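PDB 6MCA: ankyrin repeat domain protein from Legionella pneumophila subsp. pneumophila, which acts as a bacterial effector, combining ankyrin repeats with a cysteine protease-like part, and interacts with the host LARP7 component of the 7SK snRNP complex. Local coordinates for residues Tyr54-Thr65 with Tyr234-Glu242; Val192-Ile203 with Ile218-Ala229. One frame throughout, in Å; residues are numbered along the deposited sequence. Where two conformers were deposited one is given.

Contact 1: Tyr54-Thr65 with Tyr234-Glu242. With TLA (L(+)-tartaric acid), chain C.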
loop_
_atom_site.group_PDB
_atom_site.type_symbol
_atom_site.label_atom_id
_atom_site.label_comp_id
_atom_site.label_asym_id
_atom_site.label_seq_id
_atom_site.Cartn_x
_atom_site.Cartn_y
_atom_site.Cartn_z
ATOM N N TYR A 54 -21.602 12.782 -2.635
ATOM C CA TYR A 54 -20.172 12.513 -2.577
ATOM C C TYR A 54 -19.852 11.030 -2.457
ATOM O O TYR A 54 -18.674 10.668 -2.381
ATOM C CB TYR A 54 -19.538 13.271 -1.406
ATOM C CG TYR A 54 -19.791 14.762 -1.428
ATOM C CD1 TYR A 54 -19.091 15.592 -2.293
ATOM C CD2 TYR A 54 -20.729 15.339 -0.583
ATOM C CE1 TYR A 54 -19.318 16.956 -2.317
ATOM C CE2 TYR A 54 -20.964 16.701 -0.599
ATOM C CZ TYR A 54 -20.255 17.504 -1.468
ATOM O OH TYR A 54 -20.486 18.861 -1.487
ATOM N N GLY A 55 -20.865 10.168 -2.438
ATOM C CA GLY A 55 -20.652 8.742 -2.309
ATOM C C GLY A 55 -20.601 8.221 -0.891
ATOM O O GLY A 55 -20.220 7.062 -0.690
ATOM N N PHE A 56 -20.978 9.030 0.095
ATOM C CA PHE A 56 -20.900 8.655 1.497
ATOM C C PHE A 56 -22.282 8.715 2.137
ATOM O O PHE A 56 -23.244 9.226 1.559
ATOM C CB PHE A 56 -19.929 9.569 2.258
ATOM C CG PHE A 56 -18.532 9.558 1.711
ATOM C CD1 PHE A 56 -17.795 8.389 1.686
ATOM C CD2 PHE A 56 -17.951 10.720 1.228
ATOM C CE1 PHE A 56 -16.510 8.372 1.184
ATOM C CE2 PHE A 56 -16.664 10.710 0.726
ATOM C CZ PHE A 56 -15.943 9.534 0.705
ATOM N N THR A 57 -22.369 8.176 3.344
ATOM C CA THR A 57 -23.542 8.293 4.191
ATOM C C THR A 57 -23.346 9.422 5.191
ATOM O O THR A 57 -22.219 9.872 5.418
ATOM C CB THR A 57 -23.800 6.978 4.938
ATOM O OG1 THR A 57 -22.766 6.765 5.907
ATOM C CG2 THR A 57 -23.829 5.807 3.968
ATOM N N PRO A 58 -24.427 9.931 5.792
ATOM C CA PRO A 58 -24.258 10.968 6.825
ATOM C C PRO A 58 -23.322 10.558 7.954
ATOM O O PRO A 58 -22.531 11.382 8.430
ATOM C CB PRO A 58 -25.692 11.194 7.322
ATOM C CG PRO A 58 -26.546 10.847 6.155
ATOM C CD PRO A 58 -25.845 9.724 5.443
ATOM N N LEU A 59 -23.385 9.296 8.389
ATOM C CA LEU A 59 -22.488 8.833 9.442
ATOM C C LEU A 59 -21.040 8.816 8.967
ATOM O O LEU A 59 -20.128 9.176 9.721
ATOM C CB LEU A 59 -22.913 7.446 9.921
ATOM C CG LEU A 59 -22.213 6.928 11.178
ATOM C CD1 LEU A 59 -22.438 7.878 12.344
ATOM C CD2 LEU A 59 -22.694 5.526 11.520
ATOM N N ILE A 60 -20.809 8.403 7.720
ATOM C CA ILE A 60 -19.455 8.430 7.178
ATOM C C ILE A 60 -18.970 9.865 7.017
ATOM O O ILE A 60 -17.784 10.150 7.215
ATOM C CB ILE A 60 -19.397 7.645 5.854
ATOM C CG1 ILE A 60 -19.662 6.159 6.110
ATOM C CG2 ILE A 60 -18.054 7.835 5.168
ATOM C CD1 ILE A 60 -19.535 5.291 4.877
ATOM N N GLU A 61 -19.868 10.792 6.672
ATOM C CA GLU A 61 -19.495 12.204 6.648
ATOM C C GLU A 61 -19.073 12.680 8.033
ATOM O O GLU A 61 -18.073 13.396 8.177
ATOM C CB GLU A 61 -20.659 13.048 6.125
ATOM C CG GLU A 61 -21.024 12.790 4.673
ATOM C CD GLU A 61 -20.069 13.449 3.697
ATOM O OE1 GLU A 61 -19.204 14.233 4.143
ATOM O OE2 GLU A 61 -20.187 13.188 2.481
ATOM N N CYS A 62 -19.827 12.288 9.065
ATOM C CA CYS A 62 -19.458 12.637 10.434
ATOM C C CYS A 62 -18.093 12.070 10.799
ATOM O O CYS A 62 -17.282 12.747 11.442
ATOM C CB CYS A 62 -20.520 12.126 11.407
ATOM S SG CYS A 62 -22.117 12.941 11.260
ATOM N N ALA A 63 -17.826 10.824 10.402
ATOM C CA ALA A 63 -16.534 10.214 10.698
ATOM C C ALA A 63 -15.403 10.945 9.982
ATOM O O ALA A 63 -14.347 11.200 10.573
ATOM C CB ALA A 63 -16.550 8.735 10.312
ATOM N N ILE A 64 -15.609 11.294 8.710
ATOM C CA ILE A 64 -14.578 11.986 7.942
ATOM C C ILE A 64 -14.291 13.356 8.543
ATOM O O ILE A 64 -13.133 13.783 8.627
ATOM C CB ILE A 64 -14.999 12.091 6.463
ATOM C CG1 ILE A 64 -14.925 10.720 5.787
ATOM C CG2 ILE A 64 -14.130 13.098 5.722
ATOM C CD1 ILE A 64 -15.322 10.740 4.326
ATOM N N THR A 65 -15.333 14.059 8.983
ATOM C CA THR A 65 -15.175 15.407 9.514
ATOM C C THR A 65 -15.008 15.448 11.030
ATOM O O THR A 65 -14.956 16.544 11.597
ATOM C CB THR A 65 -16.369 16.276 9.105
ATOM O OG1 THR A 65 -17.582 15.685 9.588
ATOM C CG2 THR A 65 -16.440 16.401 7.590
ATOM N N TYR A 234 -6.418 13.629 2.517
ATOM C CA TYR A 234 -7.272 14.752 2.150
ATOM C C TYR A 234 -7.943 14.551 0.799
ATOM O O TYR A 234 -8.934 15.230 0.508
ATOM C CB TYR A 234 -6.463 16.051 2.133
ATOM C CG TYR A 234 -5.868 16.432 3.470
ATOM C CD1 TYR A 234 -6.390 15.930 4.656
ATOM C CD2 TYR A 234 -4.783 17.295 3.547
ATOM C CE1 TYR A 234 -5.846 16.275 5.879
ATOM C CE2 TYR A 234 -4.234 17.647 4.765
ATOM C CZ TYR A 234 -4.769 17.135 5.927
ATOM O OH TYR A 234 -4.225 17.482 7.143
ATOM N N GLN A 235 -7.431 13.638 -0.033
ATOM C CA GLN A 235 -8.085 13.360 -1.304
ATOM C C GLN A 235 -9.473 12.765 -1.114
ATOM O O GLN A 235 -10.314 12.885 -2.011
ATOM C CB GLN A 235 -7.225 12.421 -2.150
ATOM C CG GLN A 235 -5.943 13.057 -2.667
ATOM C CD GLN A 235 -5.195 12.160 -3.635
ATOM O OE1 GLN A 235 -5.283 10.935 -3.559
ATOM N NE2 GLN A 235 -4.456 12.770 -4.553
ATOM N N HIS A 236 -9.735 12.133 0.034
ATOM C CA HIS A 236 -11.051 11.566 0.292
ATOM C C HIS A 236 -12.044 12.595 0.811
ATOM O O HIS A 236 -13.254 12.343 0.771
ATOM C CB HIS A 236 -10.945 10.415 1.295
ATOM C CG HIS A 236 -10.145 9.251 0.798
ATOM N ND1 HIS A 236 -10.647 8.332 -0.099
ATOM C CD2 HIS A 236 -8.881 8.855 1.076
ATOM C CE1 HIS A 236 -9.725 7.421 -0.354
ATOM N NE2 HIS A 236 -8.644 7.715 0.347
ATOM N N HIS A 237 -11.569 13.737 1.291
ATOM C CA HIS A 237 -12.461 14.735 1.865
ATOM C C HIS A 237 -13.367 15.313 0.782
ATOM O O HIS A 237 -12.886 15.654 -0.305
ATOM C CB HIS A 237 -11.660 15.846 2.535
ATOM C CG HIS A 237 -12.428 16.600 3.575
ATOM N ND1 HIS A 237 -13.463 17.455 3.262
ATOM C CD2 HIS A 237 -12.315 16.624 4.924
ATOM C CE1 HIS A 237 -13.954 17.974 4.373
ATOM N NE2 HIS A 237 -13.274 17.487 5.396
ATOM N N PRO A 238 -14.673 15.434 1.032
ATOM C CA PRO A 238 -15.576 15.947 -0.010
ATOM C C PRO A 238 -15.382 17.420 -0.329
ATOM O O PRO A 238 -15.733 17.841 -1.439
ATOM C CB PRO A 238 -16.971 15.684 0.574
ATOM C CG PRO A 238 -16.755 15.600 2.050
ATOM C CD PRO A 238 -15.400 14.993 2.234
ATOM N N ARG A 239 -14.835 18.216 0.593
ATOM C CA ARG A 239 -14.687 19.653 0.356
ATOM C C ARG A 239 -13.600 20.177 1.296
ATOM O O ARG A 239 -13.844 20.342 2.493
ATOM C CB ARG A 239 -16.007 20.379 0.569
ATOM C CG ARG A 239 -15.909 21.897 0.537
ATOM C CD ARG A 239 -17.171 22.535 1.094
ATOM N NE ARG A 239 -18.372 22.030 0.434
ATOM C CZ ARG A 239 -19.609 22.212 0.885
ATOM N NH1 ARG A 239 -20.639 21.713 0.215
ATOM N NH2 ARG A 239 -19.817 22.890 2.006
ATOM N N LEU A 240 -12.419 20.440 0.742
ATOM C CA LEU A 240 -11.319 20.964 1.539
ATOM C C LEU A 240 -11.620 22.383 2.008
ATOM O O LEU A 240 -12.264 23.170 1.311
ATOM C CB LEU A 240 -10.018 20.944 0.737
ATOM C CG LEU A 240 -9.513 19.567 0.305
ATOM C CD1 LEU A 240 -8.214 19.695 -0.473
ATOM C CD2 LEU A 240 -9.336 18.657 1.510
ATOM N N GLY A 241 -11.140 22.706 3.207
ATOM C CA GLY A 241 -11.412 23.997 3.804
ATOM C C GLY A 241 -10.180 24.739 4.277
ATOM O O GLY A 241 -9.062 24.442 3.845
ATOM N N GLU A 242 -10.381 25.703 5.179
ATOM C CA GLU A 242 -9.292 26.579 5.604
ATOM C C GLU A 242 -8.151 25.795 6.243
ATOM O O GLU A 242 -6.976 26.055 5.958
ATOM C CB GLU A 242 -9.825 27.635 6.573
ATOM C CG GLU A 242 -8.746 28.460 7.256
HETATM O O1 TLA C . -14.235 19.244 8.544
HETATM O O11 TLA C . -12.588 18.005 7.828
HETATM C C1 TLA C . -13.165 18.616 8.766
HETATM C C2 TLA C . -12.568 18.594 10.171
HETATM O O2 TLA C . -13.506 19.092 11.084
HETATM C C3 TLA C . -11.312 19.461 10.208
HETATM O O3 TLA C . -11.659 20.776 10.542
HETATM C C4 TLA C . -10.349 18.908 11.257
HETATM O O4 TLA C . -10.150 19.543 12.325
HETATM O O41 TLA C . -9.755 17.816 11.052
#
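Pro238 lies against Tyr54 in a CH-pi contact: its CB sits 3.7 Å from the centroid of the Tyr54 ring, 18° off the normal and offset toward the rim. A proline suits this place, since its rigid, slightly polarised ring carbons lie well on an aromatic face. Pro238 also reaches helix 58-65: Pro238 CG is 3.5 Å from Glu61 OE1, and its CD is 4.2 Å from Ile64 CG2. Ile64 uses both branches: CG2 touches His237 CD2 at 4.0 Å, while CG1 stands beside the backbone N (chi1 -72°) and, extended, carries CD1 over the centre of the Phe56 ring.

The helix and the turn before it look like part of an ankyrin-type helical array, the helix opening with Thr57-Pro58-Leu59 and side chains touching helices 26-31, 68-76 and 91-97; the partner is the loop leaving helix 215-233. Thr57 caps the helix, its OG1 accepting from Ile60 N.

Among the polar groups, His237 is held at both nitrogens. His237 ND1 accepts from Arg239 N at 3.1 Å, with the donor in the ring plane, and His237 NE2 donates to O11 of a tartaric acid molecule at 2.6 Å. That molecule, probably from the crystallisation liquor, also bonds through O2 to Thr65 O, 3.0 Å away, and so bridges the two segments. The Tyr54 hydroxyl bonds to Asn28, and His236 NE2 to Glu189.

Contact 2: Val192-Ile203 with Ile218-Ala229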
loop_
_atom_site.group_PDB
_atom_site.type_symbol
_atom_site.label_atom_id
_atom_site.label_comp_id
_atom_site.label_asym_id
_atom_site.label_seq_id
_atom_site.Cartn_x
_atom_site.Cartn_y
_atom_site.Cartn_z
ATOM N N VAL A 192 2.153 3.502 0.478
ATOM C CA VAL A 192 2.941 4.513 1.181
ATOM C C VAL A 192 3.204 4.075 2.617
ATOM O O VAL A 192 4.342 4.135 3.112
ATOM C CB VAL A 192 2.230 5.878 1.129
ATOM C CG1 VAL A 192 3.002 6.912 1.931
ATOM C CG2 VAL A 192 2.061 6.333 -0.312
ATOM N N ALA A 193 2.155 3.611 3.303
ATOM C CA ALA A 193 2.310 3.184 4.690
ATOM C C ALA A 193 3.281 2.011 4.807
ATOM O O ALA A 193 4.164 2.009 5.679
ATOM C CB ALA A 193 0.948 2.820 5.280
ATOM N N VAL A 194 3.143 1.016 3.930
ATOM C CA VAL A 194 3.982 -0.171 4.031
ATOM C C VAL A 194 5.423 0.148 3.650
ATOM O O VAL A 194 6.356 -0.442 4.203
ATOM C CB VAL A 194 3.391 -1.318 3.186
ATOM C CG1 VAL A 194 3.870 -1.254 1.741
ATOM C CG2 VAL A 194 3.728 -2.664 3.809
ATOM N N VAL A 195 5.640 1.111 2.749
ATOM C CA VAL A 195 7.003 1.480 2.381
ATOM C C VAL A 195 7.682 2.202 3.535
ATOM O O VAL A 195 8.852 1.942 3.848
ATOM C CB VAL A 195 7.003 2.331 1.097
ATOM C CG1 VAL A 195 8.322 3.079 0.950
ATOM C CG2 VAL A 195 6.756 1.451 -0.113
ATOM N N LYS A 196 6.957 3.109 4.196
ATOM C CA LYS A 196 7.523 3.772 5.368
ATOM C C LYS A 196 7.861 2.758 6.457
ATOM O O LYS A 196 8.945 2.807 7.058
ATOM C CB LYS A 196 6.556 4.833 5.892
ATOM C CG LYS A 196 7.100 5.618 7.070
ATOM C CD LYS A 196 6.038 6.513 7.677
ATOM C CE LYS A 196 6.492 7.057 9.020
ATOM N NZ LYS A 196 5.423 7.848 9.690
ATOM N N ASP A 197 6.949 1.814 6.714
ATOM C CA ASP A 197 7.203 0.814 7.748
ATOM C C ASP A 197 8.374 -0.091 7.375
ATOM O O ASP A 197 9.158 -0.495 8.245
ATOM C CB ASP A 197 5.944 -0.014 7.999
ATOM C CG ASP A 197 6.118 -0.995 9.138
ATOM O OD1 ASP A 197 6.101 -0.555 10.308
ATOM O OD2 ASP A 197 6.273 -2.204 8.865
ATOM N N SER A 198 8.515 -0.413 6.086
ATOM C CA SER A 198 9.620 -1.247 5.637
ATOM C C SER A 198 10.950 -0.532 5.803
ATOM O O SER A 198 11.940 -1.145 6.207
ATOM C CB SER A 198 9.406 -1.653 4.180
ATOM O OG SER A 198 10.602 -2.144 3.602
ATOM N N LEU A 199 10.995 0.768 5.500
ATOM C CA LEU A 199 12.215 1.531 5.747
ATOM C C LEU A 199 12.552 1.559 7.234
ATOM O O LEU A 199 13.718 1.393 7.623
ATOM C CB LEU A 199 12.068 2.952 5.203
ATOM C CG LEU A 199 12.047 3.093 3.681
ATOM C CD1 LEU A 199 11.781 4.536 3.288
ATOM C CD2 LEU A 199 13.355 2.601 3.077
ATOM N N ARG A 200 11.536 1.768 8.081
ATOM C CA ARG A 200 11.759 1.779 9.524
ATOM C C ARG A 200 12.346 0.455 9.998
ATOM O O ARG A 200 13.305 0.430 10.780
ATOM C CB ARG A 200 10.451 2.075 10.258
ATOM C CG ARG A 200 10.572 1.998 11.771
ATOM C CD ARG A 200 9.209 2.021 12.443
ATOM N NE ARG A 200 8.460 0.788 12.214
ATOM C CZ ARG A 200 8.605 -0.318 12.935
ATOM N NH1 ARG A 200 9.475 -0.351 13.934
ATOM N NH2 ARG A 200 7.880 -1.393 12.655
ATOM N N ARG A 201 11.776 -0.661 9.539
ATOM C CA ARG A 201 12.316 -1.968 9.902
ATOM C C ARG A 201 13.708 -2.177 9.322
ATOM O O ARG A 201 14.548 -2.836 9.947
ATOM C CB ARG A 201 11.378 -3.076 9.428
ATOM C CG ARG A 201 9.989 -3.016 10.026
ATOM C CD ARG A 201 9.094 -4.100 9.447
ATOM N NE ARG A 201 7.765 -4.082 10.048
ATOM C CZ ARG A 201 7.462 -4.661 11.204
ATOM N NH1 ARG A 201 8.396 -5.308 11.887
ATOM N NH2 ARG A 201 6.226 -4.592 11.677
ATOM N N PHE A 202 13.967 -1.622 8.138
ATOM C CA PHE A 202 15.244 -1.829 7.467
ATOM C C PHE A 202 16.382 -1.183 8.241
ATOM O O PHE A 202 17.394 -1.832 8.530
ATOM C CB PHE A 202 15.167 -1.276 6.045
ATOM C CG PHE A 202 16.452 -1.378 5.281
ATOM C CD1 PHE A 202 16.992 -2.613 4.965
ATOM C CD2 PHE A 202 17.117 -0.235 4.869
ATOM C CE1 PHE A 202 18.175 -2.707 4.256
ATOM C CE2 PHE A 202 18.299 -0.322 4.160
ATOM C CZ PHE A 202 18.829 -1.559 3.853
ATOM N N ILE A 203 16.232 0.096 8.603
ATOM C CA ILE A 203 17.300 0.779 9.333
ATOM C C ILE A 203 17.399 0.334 10.783
ATOM O O ILE A 203 18.300 0.785 11.500
ATOM C CB ILE A 203 17.132 2.311 9.285
ATOM C CG1 ILE A 203 15.815 2.732 9.927
ATOM C CG2 ILE A 203 17.201 2.809 7.850
ATOM C CD1 ILE A 203 15.592 4.230 9.901
ATOM N N ILE A 218 17.731 8.557 4.887
ATOM C CA ILE A 218 16.545 7.704 4.905
ATOM C C ILE A 218 15.487 8.284 5.832
ATOM O O ILE A 218 14.302 8.357 5.477
ATOM C CB ILE A 218 16.928 6.268 5.312
ATOM C CG1 ILE A 218 17.883 5.661 4.282
ATOM C CG2 ILE A 218 15.684 5.408 5.472
ATOM C CD1 ILE A 218 18.173 4.192 4.507
ATOM N N HIS A 219 15.902 8.732 7.022
ATOM C CA HIS A 219 14.965 9.342 7.959
ATOM C C HIS A 219 14.164 10.444 7.281
ATOM O O HIS A 219 12.926 10.447 7.326
ATOM C CB HIS A 219 15.716 9.892 9.173
ATOM C CG HIS A 219 16.033 8.858 10.209
ATOM N ND1 HIS A 219 17.248 8.800 10.855
ATOM C CD2 HIS A 219 15.290 7.844 10.712
ATOM C CE1 HIS A 219 17.243 7.794 11.709
ATOM N NE2 HIS A 219 16.066 7.197 11.642
ATOM N N ASN A 220 14.858 11.364 6.606
ATOM C CA ASN A 220 14.170 12.449 5.913
ATOM C C ASN A 220 13.143 11.896 4.937
ATOM O O ASN A 220 11.989 12.345 4.911
ATOM C CB ASN A 220 15.184 13.336 5.193
ATOM C CG ASN A 220 16.099 14.069 6.151
ATOM O OD1 ASN A 220 15.704 14.408 7.266
ATOM N ND2 ASN A 220 17.329 14.321 5.720
ATOM N N ILE A 221 13.538 10.885 4.156
ATOM C CA ILE A 221 12.609 10.263 3.214
ATOM C C ILE A 221 11.362 9.798 3.949
ATOM O O ILE A 221 10.230 10.100 3.545
ATOM C CB ILE A 221 13.296 9.105 2.468
ATOM C CG1 ILE A 221 14.456 9.633 1.620
ATOM C CG2 ILE A 221 12.297 8.360 1.599
ATOM C CD1 ILE A 221 15.246 8.549 0.918
ATOM N N MET A 222 11.555 9.097 5.071
ATOM C CA MET A 222 10.416 8.642 5.860
ATOM C C MET A 222 9.523 9.815 6.236
ATOM O O MET A 222 8.301 9.765 6.044
ATOM C CB MET A 222 10.903 7.895 7.102
ATOM C CG MET A 222 11.570 6.565 6.786
ATOM S SD MET A 222 12.384 5.805 8.204
ATOM C CE MET A 222 10.990 5.573 9.307
ATOM N N ASP A 223 10.129 10.905 6.723
ATOM C CA ASP A 223 9.366 12.112 7.018
ATOM C C ASP A 223 8.494 12.497 5.832
ATOM O O ASP A 223 7.273 12.647 5.965
ATOM C CB ASP A 223 10.314 13.258 7.378
ATOM C CG ASP A 223 10.854 13.148 8.789
ATOM O OD1 ASP A 223 11.678 14.003 9.175
ATOM O OD2 ASP A 223 10.454 12.212 9.512
ATOM N N ALA A 224 9.109 12.607 4.651
ATOM C CA ALA A 224 8.357 12.979 3.460
ATOM C C ALA A 224 7.200 12.018 3.234
ATOM O O ALA A 224 6.056 12.443 3.025
ATOM C CB ALA A 224 9.286 13.019 2.248
ATOM N N PHE A 225 7.471 10.711 3.335
ATOM C CA PHE A 225 6.406 9.732 3.149
ATOM C C PHE A 225 5.260 9.998 4.111
ATOM O O PHE A 225 4.088 9.997 3.707
ATOM C CB PHE A 225 6.951 8.316 3.326
ATOM C CG PHE A 225 7.400 7.677 2.043
ATOM C CD1 PHE A 225 6.475 7.266 1.096
ATOM C CD2 PHE A 225 8.747 7.491 1.780
ATOM C CE1 PHE A 225 6.885 6.678 -0.086
ATOM C CE2 PHE A 225 9.163 6.905 0.599
ATOM C CZ PHE A 225 8.230 6.497 -0.335
ATOM N N THR A 226 5.584 10.283 5.376
ATOM C CA THR A 226 4.564 10.651 6.350
ATOM C C THR A 226 3.678 11.756 5.797
ATOM O O THR A 226 2.456 11.598 5.680
ATOM C CB THR A 226 5.219 11.094 7.659
ATOM O OG1 THR A 226 5.991 10.017 8.199
ATOM C CG2 THR A 226 4.161 11.512 8.670
ATOM N N ASP A 227 4.300 12.870 5.397
ATOM C CA ASP A 227 3.530 13.982 4.856
ATOM C C ASP A 227 2.698 13.530 3.666
ATOM O O ASP A 227 1.510 13.866 3.567
ATOM C CB ASP A 227 4.465 15.127 4.469
ATOM C CG ASP A 227 5.161 15.740 5.671
ATOM O OD1 ASP A 227 4.638 15.598 6.797
ATOM O OD2 ASP A 227 6.231 16.360 5.491
ATOM N N ALA A 228 3.290 12.717 2.785
ATOM C CA ALA A 228 2.552 12.214 1.633
ATOM C C ALA A 228 1.261 11.548 2.079
ATOM O O ALA A 228 0.176 11.865 1.572
ATOM C CB ALA A 228 3.423 11.242 0.833
ATOM N N ALA A 229 1.356 10.665 3.080
ATOM C CA ALA A 229 0.170 9.995 3.598
ATOM C C ALA A 229 -0.905 11.007 3.957
ATOM O O ALA A 229 -2.052 10.904 3.502
ATOM C CB ALA A 229 0.538 9.137 4.811
#
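Phe225 turns one ring face to Val195 and an edge to Val192, at the heart of an antiparallel helix pair. Helices 188-202 and 215-233 form a helical hairpin, their local axes 9.6 Å apart at closest approach and crossing at -159°. Val195 CG1 lies over the Phe225 face, 4.0 Å from the centroid and displaced toward the rim, whereas Val192 CG1 meets Phe225 CD1 near the ring plane at 3.6 Å. In both valines CG1 is anti to the backbone N (chi1 177° in Val192), which turns that methyl to the ring; beta-branched residues present such compact surfaces without long flexible chains.

Leu199 and Met222 run past one another in opposite senses. The unbranched methionine can lie along the groove between the helices: Met222 CG packs on Leu199 CB, and the bend at chi3 brings Met222 CE to Arg200 CB at 3.7 Å. Farther along, Ile203 divides its branches, CG2 going to Ile218 CD1 at 3.7 Å and CD1 to His219 NE2 at 3.5 Å. The buried side of the pair is continued by helix 355-364 and strand 256-263, with Val356 touching Leu199 and Ile258 touching Phe225.

At the more exposed margin, the extended Lys196 chain spans the gap, and its NZ donates to Thr226 OG1 at 2.7 Å; that hydroxyl in turn donates to Met222 O, from above the carbonyl plane.

In the fold
From the N terminus, the chain first lays down an N-terminal helical array, probably ankyrin-type, in which 54-65 lies, and runs on through further helices and a two-stranded antiparallel sheet to helix 188-202. Contact 2 then closes a short loop of 14 residues, pairing that helix with 215-233. As the second helix ends, the following loop, 234-242, returns to 54-65, and contact 1 closes a much longer loop of 168 residues that contains the whole of contact 2. The centres of the two contacts lie about 26 Å apart, and they do not touch. Contact 2 joins chain neighbours beside the five-stranded sheet; contact 1 ties the same helical hairpin's exit back to the N-terminal array.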